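Local coordinates for aldehyde dehydrogenase 12 (Zea mays, PDB 6D97), which is an NAD-dependent oxidoreductase that oxidises L-glutamate gamma-semialdehyde to glutamate, the last step of proline catabolism in plants, at residues I194-N199 with P219-D224. Numbering follows the deposited sequence.
Sequences IITPFN and PVLKVD. With NAD (nicotinamide-adenine-dinucleotide), chain E.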
ATOM      1  N   ILE A 194      12.128  13.173  22.783  1.00 27.12           N
ATOM      2  CA  ILE A 194      10.715  13.530  22.712  1.00 21.94           C
ATOM      3  C   ILE A 194      10.436  14.606  23.748  1.00 24.22           C
ATOM      4  O   ILE A 194      10.795  14.456  24.921  1.00 21.82           O
ATOM      5  CB  ILE A 194       9.799  12.317  22.943  1.00 21.88           C
ATOM      6  CG1 ILE A 194      10.167  11.204  21.973  1.00 24.67           C
ATOM      7  CG2 ILE A 194       8.347  12.699  22.746  1.00 18.72           C
ATOM      8  CD1 ILE A 194       9.537   9.878  22.328  1.00 34.07           C
ATOM      9  N   ILE A 195       9.796  15.689  23.314  1.00 26.80           N
ATOM     10  CA  ILE A 195       9.508  16.849  24.149  1.00 27.29           C
ATOM     11  C   ILE A 195       8.044  17.222  23.938  1.00 32.03           C
ATOM     12  O   ILE A 195       7.642  17.542  22.813  1.00 25.81           O
ATOM     13  CB  ILE A 195      10.427  18.033  23.806  1.00 32.84           C
ATOM     14  CG1 ILE A 195      11.898  17.606  23.873  1.00 29.04           C
ATOM     15  CG2 ILE A 195      10.155  19.199  24.731  1.00 21.61           C
ATOM     16  CD1 ILE A 195      12.860  18.644  23.352  1.00 25.54           C
ATOM     17  N   THR A 196       7.251  17.181  25.006  1.00 28.42           N
ATOM     18  CA  THR A 196       5.812  17.380  24.929  1.00 32.47           C
ATOM     19  C   THR A 196       5.337  18.405  25.949  1.00 30.70           C
ATOM     20  O   THR A 196       6.011  18.651  26.955  1.00 31.78           O
ATOM     21  CB  THR A 196       5.061  16.055  25.140  1.00 23.55           C
ATOM     22  OG1 THR A 196       5.096  15.691  26.523  1.00 23.13           O
ATOM     23  CG2 THR A 196       5.685  14.954  24.313  1.00 23.99           C
ATOM     24  N   PRO A 197       4.153  19.024  25.719  1.00 31.05           N
ATOM     25  CA  PRO A 197       3.736  20.159  26.552  1.00 27.68           C
ATOM     26  C   PRO A 197       2.800  19.793  27.696  1.00 26.95           C
ATOM     27  O   PRO A 197       2.611  18.617  28.023  1.00 27.47           O
ATOM     28  CB  PRO A 197       3.025  21.061  25.541  1.00 20.96           C
ATOM     29  CG  PRO A 197       2.324  20.070  24.654  1.00 25.50           C
ATOM     30  CD  PRO A 197       3.220  18.832  24.593  1.00 25.39           C
ATOM     31  N   PHE A 198       2.187  20.815  28.295  1.00 27.74           N
ATOM     32  CA  PHE A 198       1.437  20.620  29.529  1.00 22.38           C
ATOM     33  C   PHE A 198       0.028  20.092  29.293  1.00 31.98           C
ATOM     34  O   PHE A 198      -0.524  19.412  30.166  1.00 30.29           O
ATOM     35  CB  PHE A 198       1.355  21.937  30.305  1.00 23.62           C
ATOM     36  CG  PHE A 198       0.327  22.897  29.768  1.00 29.41           C
ATOM     37  CD1 PHE A 198       0.650  23.772  28.743  1.00 26.11           C
ATOM     38  CD2 PHE A 198      -0.962  22.920  30.281  1.00 32.59           C
ATOM     39  CE1 PHE A 198      -0.289  24.649  28.246  1.00 30.72           C
ATOM     40  CE2 PHE A 198      -1.906  23.794  29.784  1.00 32.26           C
ATOM     41  CZ  PHE A 198      -1.569  24.660  28.766  1.00 26.24           C
ATOM     42  N   ASN A 199      -0.580  20.396  28.144  1.00 28.47           N
ATOM     43  CA  ASN A 199      -2.035  20.313  28.060  1.00 36.49           C
ATOM     44  C   ASN A 199      -2.549  18.886  27.895  1.00 40.98           C
ATOM     45  O   ASN A 199      -3.677  18.597  28.304  1.00 47.45           O
ATOM     46  CB  ASN A 199      -2.548  21.210  26.932  1.00 43.44           C
ATOM     47  CG  ASN A 199      -1.977  20.846  25.584  1.00 45.31           C
ATOM     48  OD1 ASN A 199      -0.833  20.407  25.472  1.00 40.89           O
ATOM     49  ND2 ASN A 199      -2.779  21.030  24.542  1.00 46.52           N
ATOM     50  N   PRO A 219      14.453   6.359  22.967  1.00 25.02           N
ATOM     51  CA  PRO A 219      14.115   7.756  23.232  1.00 23.40           C
ATOM     52  C   PRO A 219      14.441   8.196  24.647  1.00 29.83           C
ATOM     53  O   PRO A 219      14.468   7.409  25.596  1.00 30.49           O
ATOM     54  CB  PRO A 219      12.598   7.774  23.004  1.00 19.42           C
ATOM     55  CG  PRO A 219      12.166   6.427  23.487  1.00 21.57           C
ATOM     56  CD  PRO A 219      13.306   5.466  23.197  1.00 23.25           C
ATOM     57  N   VAL A 220      14.699   9.493  24.769  1.00 34.80           N
ATOM     58  CA  VAL A 220      14.649  10.193  26.043  1.00 36.56           C
ATOM     59  C   VAL A 220      13.414  11.082  26.004  1.00 35.58           C
ATOM     60  O   VAL A 220      13.215  11.842  25.047  1.00 31.21           O
ATOM     61  CB  VAL A 220      15.935  10.997  26.314  1.00 37.86           C
ATOM     62  CG1 VAL A 220      16.196  12.027  25.215  1.00 33.09           C
ATOM     63  CG2 VAL A 220      15.860  11.658  27.680  1.00 23.32           C
ATOM     64  N   LEU A 221      12.554  10.938  27.005  1.00 21.55           N
ATOM     65  CA  LEU A 221      11.258  11.599  27.024  1.00 21.21           C
ATOM     66  C   LEU A 221      11.265  12.722  28.050  1.00 24.41           C
ATOM     67  O   LEU A 221      11.616  12.505  29.215  1.00 26.66           O
ATOM     68  CB  LEU A 221      10.138  10.605  27.337  1.00 23.73           C
ATOM     69  CG  LEU A 221       8.775  11.252  27.588  1.00 32.75           C
ATOM     70  CD1 LEU A 221       8.248  11.953  26.345  1.00 20.08           C
ATOM     71  CD2 LEU A 221       7.780  10.222  28.076  1.00 35.36           C
ATOM     72  N   LYS A 222      10.880  13.915  27.614  1.00 31.60           N
ATOM     73  CA  LYS A 222      10.764  15.072  28.491  1.00 26.55           C
ATOM     74  C   LYS A 222       9.348  15.620  28.390  1.00 25.83           C
ATOM     75  O   LYS A 222       8.898  15.991  27.300  1.00 25.65           O
ATOM     76  CB  LYS A 222      11.791  16.145  28.124  1.00 22.81           C
ATOM     77  CG  LYS A 222      11.812  17.343  29.057  1.00 32.27           C
ATOM     78  CD  LYS A 222      11.547  18.626  28.292  1.00 40.30           C
ATOM     79  CE  LYS A 222      11.721  19.853  29.173  1.00 39.73           C
ATOM     80  NZ  LYS A 222      10.634  19.968  30.185  1.00 36.61           N
ATOM     81  N   VAL A 223       8.652  15.662  29.521  1.00 28.42           N
ATOM     82  CA  VAL A 223       7.315  16.232  29.618  1.00 28.31           C
ATOM     83  C   VAL A 223       7.399  17.467  30.502  1.00 32.27           C
ATOM     84  O   VAL A 223       8.176  17.497  31.463  1.00 32.54           O
ATOM     85  CB  VAL A 223       6.302  15.210  30.178  1.00 22.11           C
ATOM     86  CG1 VAL A 223       4.902  15.809  30.267  1.00 27.33           C
ATOM     87  CG2 VAL A 223       6.299  13.952  29.316  1.00 23.36           C
ATOM     88  N   ASP A 224       6.626  18.496  30.147  1.00 29.28           N
ATOM     89  CA  ASP A 224       6.523  19.719  30.933  1.00 25.78           C
ATOM     90  C   ASP A 224       6.390  19.390  32.410  1.00 24.37           C
ATOM     91  O   ASP A 224       5.507  18.624  32.811  1.00 24.20           O
ATOM     92  CB  ASP A 224       5.320  20.545  30.464  1.00 25.59           C
ATOM     93  CG  ASP A 224       5.345  21.970  30.996  1.00 35.64           C
ATOM     94  OD1 ASP A 224       5.335  22.164  32.233  1.00 36.49           O
ATOM     95  OD2 ASP A 224       5.394  22.904  30.170  1.00 44.13           O
TER
HETATM   96  PA  NAD E 601       6.405  25.119  25.065  0.70 41.48           P
HETATM   97  O1A NAD E 601       7.140  25.349  23.706  0.70 44.06           O
HETATM   98  O2A NAD E 601       6.397  26.159  26.074  0.70 42.74           O
HETATM   99  O5B NAD E 601       6.866  24.052  25.976  0.70 33.82           O
HETATM  100  C5B NAD E 601       6.697  22.703  25.609  0.70 25.30           C
HETATM  101  C4B NAD E 601       7.837  21.793  26.055  0.70 29.69           C
HETATM  102  O4B NAD E 601       9.076  22.129  25.455  0.70 31.80           O
HETATM  103  C3B NAD E 601       8.021  21.753  27.537  0.70 25.90           C
HETATM  104  O3B NAD E 601       8.324  20.479  27.957  0.70 20.41           O
HETATM  105  C2B NAD E 601       9.158  22.658  27.738  0.70 27.66           C
HETATM  106  O2B NAD E 601       9.836  22.346  28.895  0.70 25.50           O
HETATM  107  C1B NAD E 601       9.954  22.386  26.518  0.70 25.13           C
HETATM  108  N9A NAD E 601      10.868  23.439  26.124  0.70 23.84           N
HETATM  109  C8A NAD E 601      10.681  24.807  26.183  0.70 15.63           C
HETATM  110  N7A NAD E 601      11.763  25.420  25.690  0.70 26.23           N
HETATM  111  C5A NAD E 601      12.690  24.467  25.280  0.70 25.45           C
HETATM  112  C6A NAD E 601      13.948  24.509  24.709  0.70 30.42           C
HETATM  113  N6A NAD E 601      14.555  25.779  24.423  0.70 26.47           N
HETATM  114  N1A NAD E 601      14.602  23.373  24.424  0.70 28.10           N
HETATM  115  C2A NAD E 601      14.056  22.156  24.680  0.70 27.52           C
HETATM  116  N3A NAD E 601      12.822  22.073  25.241  0.70 30.40           N
HETATM  117  C4A NAD E 601      12.130  23.191  25.543  0.70 22.24           C
HETATM  118  O3  NAD E 601       4.965  24.833  25.072  0.70 46.70           O
HETATM  119  PN  NAD E 601       3.820  25.729  25.713  0.70 46.70           P
HETATM  120  O1N NAD E 601       2.510  25.050  25.171  0.70 43.12           O
HETATM  121  O2N NAD E 601       3.814  25.628  27.210  0.70 38.01           O
HETATM  122  O5D NAD E 601       3.829  27.168  25.269  0.70 43.72           O
HETATM  123  O   HOH W   1       4.068  23.099  27.880  1.00 23.47           O
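Ile194-Thr196 and Pro219-Val223 run as parallel strands, their axes 14° apart, joined by hydrogen bonds Ile194 N to Val220 O, Lys222 N to Ile194 O, Thr196 N to Lys222 O and, longer, Asp224 N to Thr196 O (3.3 Å). On one sheet face, Ile194 CG2 meets Leu221 CD1 at 3.7 Å, while Ile194 CD1 lies alongside Pro219 CB at 3.8 Å. Thr196 OG1 sits against Val223 CG2 at 3.5 Å; this buried hydroxyl has no polar partner in the model. Helix 203-214, which packs on Thr196 and Pro219, makes the right-handed beta-alpha-beta crossover of the Rossmann-type NAD-binding domain. On the other face, Ile195 CG2 lies 3.2 Å from ribose atom NAD O4B and Lys222 CD packs against NAD O3B. With CG anti to the backbone N (chi1 -176°) and bends at chi2 and chi4, the lysine brings NZ to NAD O2B at 2.8 Å and, weakly, to O3B; Ser253 O also accepts from NZ. NAD O3B donates to Thr196 O (3.1 Å). A methionine in place of Lys222 would probably leave O2B without its charged donor and the ribose less firmly fixed. Asp224, its OD1 salt-bridged to Lys226 NZ, packs CG against Phe198 CB at 4.0 Å.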